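Local coordinates for nigritoxine (Vibrio nigripulchritudo, PDB 5M41), which acts as a bacterial protein toxin against crustaceans and insects, at residues D186-V189 against S190-N194; Q129-T132 against S133-R137; A24-N27 against R28-L32; P240-E243 against L244-I247. All coordinates share one frame; numbering follows the deposited sequence.

Contact 1 of 4, residues D186-V189 against S190-N194; sequences DYHV and SQENN. With MG (magnesium ion), chain B.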
loop_
_atom_site.group_PDB
_atom_site.type_symbol
_atom_site.label_atom_id
_atom_site.label_comp_id
_atom_site.label_asym_id
_atom_site.label_seq_id
_atom_site.Cartn_x
_atom_site.Cartn_y
_atom_site.Cartn_z
ATOM N N ASP A 186 1.796 -28.685 27.991
ATOM C CA ASP A 186 1.119 -27.692 28.838
ATOM C C ASP A 186 1.626 -27.774 30.293
ATOM O O ASP A 186 1.926 -26.767 30.912
ATOM C CB ASP A 186 -0.400 -27.902 28.844
ATOM C CG ASP A 186 -1.076 -27.441 27.559
ATOM O OD1 ASP A 186 -0.500 -26.642 26.785
ATOM O OD2 ASP A 186 -2.204 -27.906 27.318
ATOM N N TYR A 187 1.712 -28.981 30.833
ATOM C CA TYR A 187 2.240 -29.167 32.171
ATOM C C TYR A 187 3.672 -28.684 32.299
ATOM O O TYR A 187 4.032 -28.035 33.271
ATOM C CB TYR A 187 2.167 -30.648 32.560
ATOM C CG TYR A 187 2.908 -30.995 33.836
ATOM C CD1 TYR A 187 2.409 -30.619 35.085
ATOM C CD2 TYR A 187 4.089 -31.749 33.793
ATOM C CE1 TYR A 187 3.086 -30.959 36.264
ATOM C CE2 TYR A 187 4.771 -32.106 34.965
ATOM C CZ TYR A 187 4.256 -31.715 36.198
ATOM O OH TYR A 187 4.940 -32.069 37.352
ATOM N N HIS A 188 4.510 -29.034 31.338
ATOM C CA HIS A 188 5.920 -28.618 31.373
ATOM C C HIS A 188 6.032 -27.118 31.432
ATOM O O HIS A 188 6.725 -26.540 32.297
ATOM C CB HIS A 188 6.640 -29.186 30.152
ATOM C CG HIS A 188 8.135 -29.011 30.177
ATOM N ND1 HIS A 188 8.972 -29.894 29.592
ATOM C CD2 HIS A 188 8.940 -28.005 30.720
ATOM C CE1 HIS A 188 10.257 -29.491 29.770
ATOM N NE2 HIS A 188 10.239 -28.335 30.456
ATOM N N VAL A 189 5.319 -26.442 30.544
ATOM C CA VAL A 189 5.248 -24.978 30.591
ATOM C C VAL A 189 4.744 -24.461 31.935
ATOM O O VAL A 189 5.285 -23.469 32.465
ATOM C CB VAL A 189 4.382 -24.423 29.440
ATOM C CG1 VAL A 189 4.084 -22.931 29.651
ATOM C CG2 VAL A 189 5.084 -24.695 28.116
ATOM N N SER A 190 3.738 -25.117 32.515
ATOM C CA SER A 190 3.215 -24.622 33.798
ATOM C C SER A 190 4.160 -24.873 34.979
ATOM O O SER A 190 4.068 -24.194 36.004
ATOM C CB SER A 190 1.848 -25.204 34.118
ATOM O OG SER A 190 1.979 -26.443 34.752
ATOM N N GLN A 191 5.033 -25.864 34.850
ATOM C CA GLN A 191 6.047 -26.114 35.874
ATOM C C GLN A 191 7.247 -25.147 35.876
ATOM O O GLN A 191 8.067 -25.166 36.808
ATOM C CB GLN A 191 6.550 -27.541 35.729
ATOM C CG GLN A 191 5.525 -28.553 36.204
ATOM C CD GLN A 191 5.400 -28.567 37.714
ATOM O OE1 GLN A 191 6.367 -28.892 38.419
ATOM N NE2 GLN A 191 4.211 -28.248 38.220
ATOM N N GLU A 192 7.366 -24.337 34.828
ATOM C CA GLU A 192 8.546 -23.505 34.610
ATOM C C GLU A 192 8.145 -22.028 34.659
ATOM O O GLU A 192 6.979 -21.725 34.531
ATOM C CB GLU A 192 9.237 -23.876 33.290
ATOM C CG GLU A 192 9.731 -25.316 33.224
ATOM C CD GLU A 192 10.724 -25.640 34.340
ATOM O OE1 GLU A 192 11.634 -24.835 34.614
ATOM O OE2 GLU A 192 10.574 -26.693 34.971
ATOM N N ASN A 193 9.093 -21.124 34.950
ATOM C CA ASN A 193 8.789 -19.668 35.008
ATOM C C ASN A 193 8.833 -18.960 33.650
ATOM O O ASN A 193 8.107 -17.993 33.428
ATOM C CB ASN A 193 9.698 -18.917 36.007
ATOM C CG ASN A 193 9.360 -19.228 37.460
ATOM O OD1 ASN A 193 8.228 -19.581 37.785
ATOM N ND2 ASN A 193 10.353 -19.113 38.336
ATOM N N ASN A 194 9.691 -19.443 32.757
ATOM C CA ASN A 194 9.927 -18.788 31.453
ATOM C C ASN A 194 9.087 -19.405 30.354
ATOM O O ASN A 194 9.600 -19.988 29.396
ATOM C CB ASN A 194 11.428 -18.773 31.080
ATOM C CG ASN A 194 12.077 -20.158 31.123
ATOM O OD1 ASN A 194 11.619 -21.066 31.837
ATOM N ND2 ASN A 194 13.163 -20.323 30.356
HETATM MG MG MG B . 4.983 -21.309 33.619
HETATM O O HOH W 1 4.173 -21.539 35.812
HETATM O O HOH W 2 5.471 -18.936 34.207
HETATM O O HOH W 3 2.551 -21.108 33.139
#

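Contact 2 of 4, residues Q129-T132 against S133-R137; sequences QNFT and SWEKR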
loop_
_atom_site.group_PDB
_atom_site.type_symbol
_atom_site.label_atom_id
_atom_site.label_comp_id
_atom_site.label_asym_id
_atom_site.label_seq_id
_atom_site.Cartn_x
_atom_site.Cartn_y
_atom_site.Cartn_z
ATOM N N GLN A 129 16.400 -31.421 27.741
ATOM C CA GLN A 129 15.469 -30.269 27.647
ATOM C C GLN A 129 14.013 -30.667 27.835
ATOM O O GLN A 129 13.176 -29.828 28.112
ATOM C CB GLN A 129 15.505 -29.701 26.227
ATOM C CG GLN A 129 16.414 -28.537 25.998
ATOM C CD GLN A 129 16.538 -28.229 24.512
ATOM O OE1 GLN A 129 15.785 -28.745 23.661
ATOM N NE2 GLN A 129 17.515 -27.402 24.186
ATOM N N ASN A 130 13.708 -31.931 27.578
ATOM C CA ASN A 130 12.333 -32.418 27.639
ATOM C C ASN A 130 11.829 -32.655 29.054
ATOM O O ASN A 130 10.648 -33.015 29.250
ATOM C CB ASN A 130 12.190 -33.681 26.794
ATOM C CG ASN A 130 12.193 -33.392 25.297
ATOM O OD1 ASN A 130 11.759 -32.334 24.876
ATOM N ND2 ASN A 130 12.648 -34.347 24.489
ATOM N N PHE A 131 12.713 -32.428 30.040
ATOM C CA PHE A 131 12.382 -32.596 31.439
ATOM C C PHE A 131 12.290 -31.246 32.137
ATOM O O PHE A 131 13.020 -30.327 31.797
ATOM C CB PHE A 131 13.421 -33.518 32.112
ATOM C CG PHE A 131 13.439 -34.918 31.527
ATOM C CD1 PHE A 131 12.543 -35.896 31.972
ATOM C CD2 PHE A 131 14.332 -35.245 30.502
ATOM C CE1 PHE A 131 12.561 -37.178 31.425
ATOM C CE2 PHE A 131 14.339 -36.515 29.936
ATOM C CZ PHE A 131 13.449 -37.487 30.398
ATOM N N THR A 132 11.386 -31.121 33.102
ATOM C CA THR A 132 11.276 -29.897 33.894
ATOM C C THR A 132 12.526 -29.698 34.756
ATOM O O THR A 132 13.343 -30.627 34.889
ATOM C CB THR A 132 10.043 -29.940 34.812
ATOM O OG1 THR A 132 10.219 -30.971 35.806
ATOM C CG2 THR A 132 8.715 -30.180 33.985
ATOM N N SER A 133 12.678 -28.506 35.348
ATOM C CA SER A 133 13.749 -28.277 36.339
ATOM C C SER A 133 13.723 -29.305 37.450
ATOM O O SER A 133 14.765 -29.879 37.802
ATOM C CB SER A 133 13.629 -26.904 36.974
ATOM O OG SER A 133 13.737 -25.938 35.979
ATOM N N TRP A 134 12.526 -29.553 37.981
ATOM C CA TRP A 134 12.327 -30.577 39.009
ATOM C C TRP A 134 12.777 -31.951 38.572
ATOM O O TRP A 134 13.421 -32.672 39.340
ATOM C CB TRP A 134 10.852 -30.609 39.404
ATOM C CG TRP A 134 10.514 -31.655 40.438
ATOM C CD1 TRP A 134 9.852 -32.857 40.238
ATOM C CD2 TRP A 134 10.844 -31.630 41.859
ATOM N NE1 TRP A 134 9.729 -33.549 41.407
ATOM C CE2 TRP A 134 10.299 -32.859 42.424
ATOM C CE3 TRP A 134 11.500 -30.731 42.696
ATOM C CZ2 TRP A 134 10.422 -33.168 43.767
ATOM C CZ3 TRP A 134 11.634 -31.061 44.053
ATOM C CH2 TRP A 134 11.099 -32.249 44.574
ATOM N N GLU A 135 12.452 -32.330 37.335
ATOM C CA GLU A 135 12.737 -33.673 36.827
ATOM C C GLU A 135 14.168 -33.915 36.370
ATOM O O GLU A 135 14.581 -35.082 36.282
ATOM C CB GLU A 135 11.824 -34.041 35.645
ATOM C CG GLU A 135 10.332 -34.126 35.959
ATOM C CD GLU A 135 9.453 -33.907 34.731
ATOM O OE1 GLU A 135 9.952 -33.454 33.672
ATOM O OE2 GLU A 135 8.243 -34.196 34.838
ATOM N N LYS A 136 14.888 -32.843 36.027
ATOM C CA LYS A 136 16.155 -32.946 35.295
ATOM C C LYS A 136 17.227 -33.686 36.100
ATOM O O LYS A 136 18.116 -34.334 35.532
ATOM C CB LYS A 136 16.688 -31.562 34.941
ATOM C CG LYS A 136 16.405 -31.101 33.518
ATOM C CD LYS A 136 16.904 -29.672 33.374
ATOM C CE LYS A 136 16.795 -29.155 31.954
ATOM N NZ LYS A 136 15.387 -28.889 31.572
ATOM N N ARG A 137 17.128 -33.572 37.420
ATOM C CA ARG A 137 18.056 -34.223 38.349
ATOM C C ARG A 137 18.048 -35.778 38.250
ATOM O O ARG A 137 19.055 -36.413 38.536
ATOM C CB ARG A 137 17.780 -33.701 39.782
ATOM C CG ARG A 137 18.631 -34.272 40.911
ATOM C CD ARG A 137 20.130 -34.018 40.742
ATOM N NE ARG A 137 20.915 -34.777 41.723
ATOM C CZ ARG A 137 21.231 -36.072 41.619
ATOM N NH1 ARG A 137 20.844 -36.794 40.568
ATOM N NH2 ARG A 137 21.938 -36.653 42.577
#

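Contact 3 of 4, residues A24-N27 against R28-L32; sequences AVAN and RYRNL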
loop_
_atom_site.group_PDB
_atom_site.type_symbol
_atom_site.label_atom_id
_atom_site.label_comp_id
_atom_site.label_asym_id
_atom_site.label_seq_id
_atom_site.Cartn_x
_atom_site.Cartn_y
_atom_site.Cartn_z
ATOM N N ALA A 24 6.381 -14.536 20.141
ATOM C CA ALA A 24 5.693 -14.657 18.849
ATOM C C ALA A 24 5.498 -16.128 18.466
ATOM O O ALA A 24 4.450 -16.504 17.954
ATOM C CB ALA A 24 6.481 -13.949 17.751
ATOM N N VAL A 25 6.518 -16.954 18.691
ATOM C CA VAL A 25 6.397 -18.395 18.460
ATOM C C VAL A 25 5.373 -19.008 19.433
ATOM O O VAL A 25 4.396 -19.651 19.014
ATOM C CB VAL A 25 7.783 -19.074 18.601
ATOM C CG1 VAL A 25 7.667 -20.569 18.406
ATOM C CG2 VAL A 25 8.770 -18.479 17.596
ATOM N N ALA A 26 5.584 -18.765 20.727
ATOM C CA ALA A 26 4.733 -19.295 21.772
ATOM C C ALA A 26 3.258 -18.876 21.592
ATOM O O ALA A 26 2.389 -19.704 21.785
ATOM C CB ALA A 26 5.238 -18.856 23.133
ATOM N N ASN A 27 3.002 -17.601 21.238
ATOM C CA ASN A 27 1.641 -17.136 20.939
ATOM C C ASN A 27 0.951 -17.897 19.809
ATOM O O ASN A 27 -0.230 -18.243 19.939
ATOM C CB ASN A 27 1.586 -15.636 20.635
ATOM C CG ASN A 27 1.873 -14.785 21.859
ATOM O OD1 ASN A 27 1.762 -15.250 22.995
ATOM N ND2 ASN A 27 2.266 -13.533 21.629
ATOM N N ARG A 28 1.661 -18.151 18.711
ATOM C CA ARG A 28 1.052 -18.959 17.660
ATOM C C ARG A 28 0.569 -20.300 18.218
ATOM O O ARG A 28 -0.540 -20.755 17.882
ATOM C CB ARG A 28 1.981 -19.233 16.465
ATOM C CG ARG A 28 2.359 -18.047 15.588
ATOM C CD ARG A 28 1.202 -17.182 15.089
ATOM N NE ARG A 28 0.036 -17.836 14.464
ATOM C CZ ARG A 28 -0.214 -17.891 13.152
ATOM N NH1 ARG A 28 0.686 -17.456 12.269
ATOM N NH2 ARG A 28 -1.349 -18.446 12.701
ATOM N N TYR A 29 1.382 -20.937 19.045
ATOM C CA TYR A 29 1.046 -22.290 19.520
ATOM C C TYR A 29 -0.088 -22.251 20.550
ATOM O O TYR A 29 -1.050 -23.028 20.484
ATOM C CB TYR A 29 2.276 -23.003 20.099
ATOM C CG TYR A 29 1.893 -24.354 20.647
ATOM C CD1 TYR A 29 1.748 -25.445 19.802
ATOM C CD2 TYR A 29 1.608 -24.514 22.007
ATOM C CE1 TYR A 29 1.358 -26.687 20.290
ATOM C CE2 TYR A 29 1.215 -25.737 22.503
ATOM C CZ TYR A 29 1.089 -26.817 21.634
ATOM O OH TYR A 29 0.662 -28.012 22.123
ATOM N N ARG A 30 0.030 -21.316 21.490
ATOM C CA ARG A 30 -0.933 -21.174 22.575
ATOM C C ARG A 30 -2.311 -20.792 22.047
ATOM O O ARG A 30 -3.327 -21.192 22.599
ATOM C CB ARG A 30 -0.430 -20.142 23.619
ATOM C CG ARG A 30 0.478 -20.777 24.677
ATOM C CD ARG A 30 0.658 -19.888 25.926
ATOM N NE ARG A 30 1.175 -18.578 25.516
ATOM C CZ ARG A 30 2.397 -18.118 25.752
ATOM N NH1 ARG A 30 3.249 -18.800 26.489
ATOM N NH2 ARG A 30 2.739 -16.920 25.276
ATOM N N ASN A 31 -2.361 -20.038 20.962
ATOM C CA ASN A 31 -3.657 -19.637 20.436
ATOM C C ASN A 31 -4.363 -20.662 19.536
ATOM O O ASN A 31 -5.488 -20.435 19.111
ATOM C CB ASN A 31 -3.546 -18.273 19.782
ATOM C CG ASN A 31 -3.375 -17.164 20.823
ATOM O OD1 ASN A 31 -2.464 -16.367 20.757
ATOM N ND2 ASN A 31 -4.240 -17.155 21.798
ATOM N N LEU A 32 -3.709 -21.789 19.269
ATOM C CA LEU A 32 -4.375 -22.897 18.584
ATOM C C LEU A 32 -5.401 -23.497 19.535
ATOM O O LEU A 32 -5.186 -23.517 20.751
ATOM C CB LEU A 32 -3.362 -23.984 18.206
ATOM C CG LEU A 32 -2.310 -23.608 17.171
ATOM C CD1 LEU A 32 -1.384 -24.808 16.922
ATOM C CD2 LEU A 32 -3.018 -23.191 15.869
#

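Contact 4 of 4, residues P240-E243 against L244-I247; sequences PTDE and LRAI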
loop_
_atom_site.group_PDB
_atom_site.type_symbol
_atom_site.label_atom_id
_atom_site.label_comp_id
_atom_site.label_asym_id
_atom_site.label_seq_id
_atom_site.Cartn_x
_atom_site.Cartn_y
_atom_site.Cartn_z
ATOM N N PRO A 240 15.207 -25.155 11.144
ATOM C CA PRO A 240 14.277 -24.941 12.254
ATOM C C PRO A 240 14.453 -23.580 12.929
ATOM O O PRO A 240 13.462 -22.890 13.123
ATOM C CB PRO A 240 14.606 -26.089 13.207
ATOM C CG PRO A 240 15.019 -27.204 12.275
ATOM C CD PRO A 240 15.786 -26.517 11.163
ATOM N N THR A 241 15.691 -23.185 13.237
ATOM C CA THR A 241 15.972 -21.915 13.922
ATOM C C THR A 241 15.599 -20.715 13.053
ATOM O O THR A 241 15.041 -19.742 13.551
ATOM C CB THR A 241 17.462 -21.846 14.360
ATOM O OG1 THR A 241 17.741 -22.943 15.237
ATOM C CG2 THR A 241 17.811 -20.545 15.092
ATOM N N ASP A 242 15.909 -20.778 11.760
ATOM C CA ASP A 242 15.571 -19.673 10.864
ATOM C C ASP A 242 14.072 -19.497 10.723
ATOM O O ASP A 242 13.609 -18.379 10.659
ATOM C CB ASP A 242 16.218 -19.857 9.491
ATOM C CG ASP A 242 17.723 -19.574 9.522
ATOM O OD1 ASP A 242 18.184 -18.844 10.416
ATOM O OD2 ASP A 242 18.439 -20.085 8.661
ATOM N N GLU A 243 13.324 -20.598 10.677
ATOM C CA GLU A 243 11.852 -20.508 10.658
ATOM C C GLU A 243 11.320 -19.792 11.894
ATOM O O GLU A 243 10.410 -18.972 11.784
ATOM C CB GLU A 243 11.214 -21.888 10.514
ATOM C CG GLU A 243 11.293 -22.452 9.104
ATOM C CD GLU A 243 10.705 -21.516 8.059
ATOM O OE1 GLU A 243 9.601 -20.922 8.268
ATOM O OE2 GLU A 243 11.366 -21.364 7.018
ATOM N N LEU A 244 11.909 -20.054 13.065
ATOM C CA LEU A 244 11.479 -19.325 14.274
ATOM C C LEU A 244 11.906 -17.875 14.211
ATOM O O LEU A 244 11.153 -16.976 14.635
ATOM C CB LEU A 244 11.996 -19.968 15.572
ATOM C CG LEU A 244 11.546 -21.392 15.924
ATOM C CD1 LEU A 244 11.828 -21.663 17.387
ATOM C CD2 LEU A 244 10.063 -21.644 15.690
ATOM N N ARG A 245 13.105 -17.627 13.687
ATOM C CA ARG A 245 13.567 -16.258 13.534
ATOM C C ARG A 245 12.642 -15.462 12.595
ATOM O O ARG A 245 12.429 -14.273 12.801
ATOM C CB ARG A 245 15.013 -16.222 13.018
ATOM C CG ARG A 245 16.028 -16.676 14.058
ATOM C CD ARG A 245 17.426 -16.733 13.465
ATOM N NE ARG A 245 17.842 -15.436 12.934
ATOM C CZ ARG A 245 18.447 -14.493 13.640
ATOM N NH1 ARG A 245 18.733 -14.683 14.925
ATOM N NH2 ARG A 245 18.785 -13.359 13.041
ATOM N N ALA A 246 12.084 -16.136 11.594
ATOM C CA ALA A 246 11.271 -15.490 10.549
ATOM C C ALA A 246 9.756 -15.645 10.762
ATOM O O ALA A 246 8.971 -15.413 9.841
ATOM C CB ALA A 246 11.680 -16.026 9.165
ATOM N N ILE A 247 9.354 -16.052 11.963
ATOM C CA ILE A 247 7.933 -16.301 12.294
ATOM C C ILE A 247 6.981 -15.128 11.981
ATOM O O ILE A 247 5.840 -15.345 11.606
ATOM C CB ILE A 247 7.753 -16.802 13.770
ATOM C CG1 ILE A 247 6.309 -17.185 14.068
ATOM C CG2 ILE A 247 8.088 -15.730 14.788
ATOM C CD1 ILE A 247 5.872 -18.477 13.427
#

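Contact 1 of 4, residues D186-V189 against S190-N194
A magnesium site sits where helix 177-191 ends, and Val189 and Glu192 meet there through their backbone carbonyls. Val189 O lies 2.5 Å from the magnesium and Glu192 O 2.2 Å from it. Three waters and Asp195 of the same chain complete six ligands. Two of the waters are also tied to the backbone, since one donates to Ser190 O and another to Asn193 O. Val189 O has a second role. It accepts from Glu192 N, with the donor standing 66° out of the carbonyl plane.

This is the C-terminal turn of an alpha-helix, opening into the short link to helix 195-203. Tyr187 O is gripped twice, by Gln191 N at 2.9 Å and by Ser190 OG at 3.0 Å. The hydroxyl can fold back to this carbonyl because OG stands between the backbone N and the carbonyl carbon (chi1 86°). On the outer side, Gln191 CG lies over one face of the Tyr187 ring as a CH-pi contact, 3.6 Å from the centroid. The Gln191 chain bends at chi2, which brings the amide beside CE1 and OH, its plane 17° from that of the ring. On the buried side, Glu192 CG comes to the edge of the His188 ring, 3.8 Å from His188 CD2. His188 ND1 is bonded to Thr84, and the Glu192 carboxylate to Ser133.

Contact 2 of 4, residues Q129-T132 against S133-R137
Thr132 and Glu135 hold each other by two reciprocal bonds at the start of helix 133-136. Thr132 N donates to Glu135 OE1 at 2.8 Å in a nearly straight bond. The carboxylate oxygen is met from above its plane, 38° out of it. In return, Glu135 N donates to Thr132 OG1 at 3.0 Å. The Thr132 hydroxyl faces the helix because OG1 lies between its own N and carbonyl carbon (chi1 66°).

This is the tight part of the contact. Thr132 is buried, and its CG2 lies 3.5 Å from Glu135 OE1. Glu135 OE1 also comes to the edge of the Phe131 ring, 3.9 Å from Phe131 CD1, with the ring and carboxylate planes 79° apart. Arg184 makes a salt bridge to Glu135 OE1, so this oxygen serves both a backbone N-H and a charge. The buried Phe131 packs on Trp159 and Tyr163.

Lys136 follows another route. Its chain passes Thr132 O, with CG 3.4 Å from that oxygen, and bends at chi4. Lys136 NZ then donates to Phe131 O at 2.8 Å. The backbone bond from Lys136 N to Thr132 O is weak, in keeping with a loosely bonded helix.

The outer side is looser. Ser133 and Trp134 are exposed; Trp134 touches Thr132 OG1 by CB alone, and its indole leads away. The paired side-chain and backbone bonds of Thr132 and Glu135 are those of a capping box at a helix N-terminus.

Contact 3 of 4, residues A24-N27 against R28-L32
Arg30 folds back along its helix to meet Ala26 and Asn27, one turn earlier. Its NH2 donates to Asn27 OD1 at 3.0 Å. The oxygen lies at the edge of the guanidinium, 16° out of its plane. The amide and guanidinium planes are turned 62° apart, so the two flat groups do not stack. Ala26 CB lies over one guanidinium face, 3.8 Å from Arg30 NH2. The bend at chi3 (-56°) brings the Arg30 head back to both partners. The same NH2 makes a salt bridge to Asp196, so one nitrogen joins the helix's own Asn27 to a charge on helix 195-203.

Behind these side chains runs the backbone of the last turns of the alpha-helix 22-30. Arg30 N donates to Ala26 O at 2.9 Å, and Asn31 N to Asn27 O at 3.0 Å. The preceding bond, from Tyr29 N to Val25 O, is longer at 3.3 Å. Asn31 OD1 lies 3.0 Å from Asn27 O, two acceptors side by side, and has a weak bond to Gln354.

Farther out, the helix is set among its neighbours. Arg28 bends at chi2 and chi3 and reaches Asp259 of helix 253-264 by a salt bridge. Tyr29 leaves the helix on a different side, packing on Leu40 and Tyr41 of helix 34-54 and on Leu203 of helix 195-203.

Contact 4 of 4, residues P240-E243 against L244-I247
Thr241 O accepts from Arg245 N at 2.9 Å, and the aliphatic part of the same arginine lies against this oxygen. Arg245 CG is 3.3 Å from Thr241 O. From there the chain runs on to CD, which lies beside two side chains, Thr241 CG2 at 4.2 Å and Asp242 OD1 at 3.8 Å from Arg245 CD. The chain is extended at chi2 and bends at chi3 (58°), which takes the guanidinium away from Asp242. Asp242 OD1 and Arg245 NE stay 4.3 Å apart, too far for a salt bridge. The carboxylate and guanidinium planes are turned 73° to each other. Arg245 NH2 has a long, weak ion pair with Glu378.

The next bonds belong to the closing turn of the short helix 240-245. Leu244 N donates to Pro240 O, and Ala246 N to Asp242 O at 2.9 Å. Ala246 N also has a weak bond to Glu243 O. Ala246 is the first residue to leave helical backbone angles. Its CB rests 3.4 Å from Asp242 O.

On the buried side, Leu244 packs on Leu204 and Leu207. The Glu243 chain bends at chi2, and its carboxylate is bonded to Thr238 and to the backbone N of Leu254, at the start of helix 253-264. The chemistry implies that backbone bonds hold this turn, while the Asp242-Arg245 pair probably adds only a diffuse attraction.

Contacts 1 and 2 touch, their centres about 11 Å apart. Glu192 OE1 lies 2.7 Å from Ser133 OG, a probable hydrogen bond. The other carboxylate oxygen, Glu192 OE2, packs 3.3 Å from Thr132 CB. Glu192 therefore serves the magnesium with its backbone and contact 2 with its side chain. Contacts 3 and 4 form a second pair, about 14 Å between centres and joined by apolar packing: Val25 CG1 is 3.8 Å from Leu244 CD2, and Ala24 CB is 3.8 Å from Ile247 CG2. Contact 3 comes near the metal site without touching contact 1; the Arg30 side chain is about 8 Å from the magnesium. Contacts 1 and 4 lie farther apart, about 22 Å between centres.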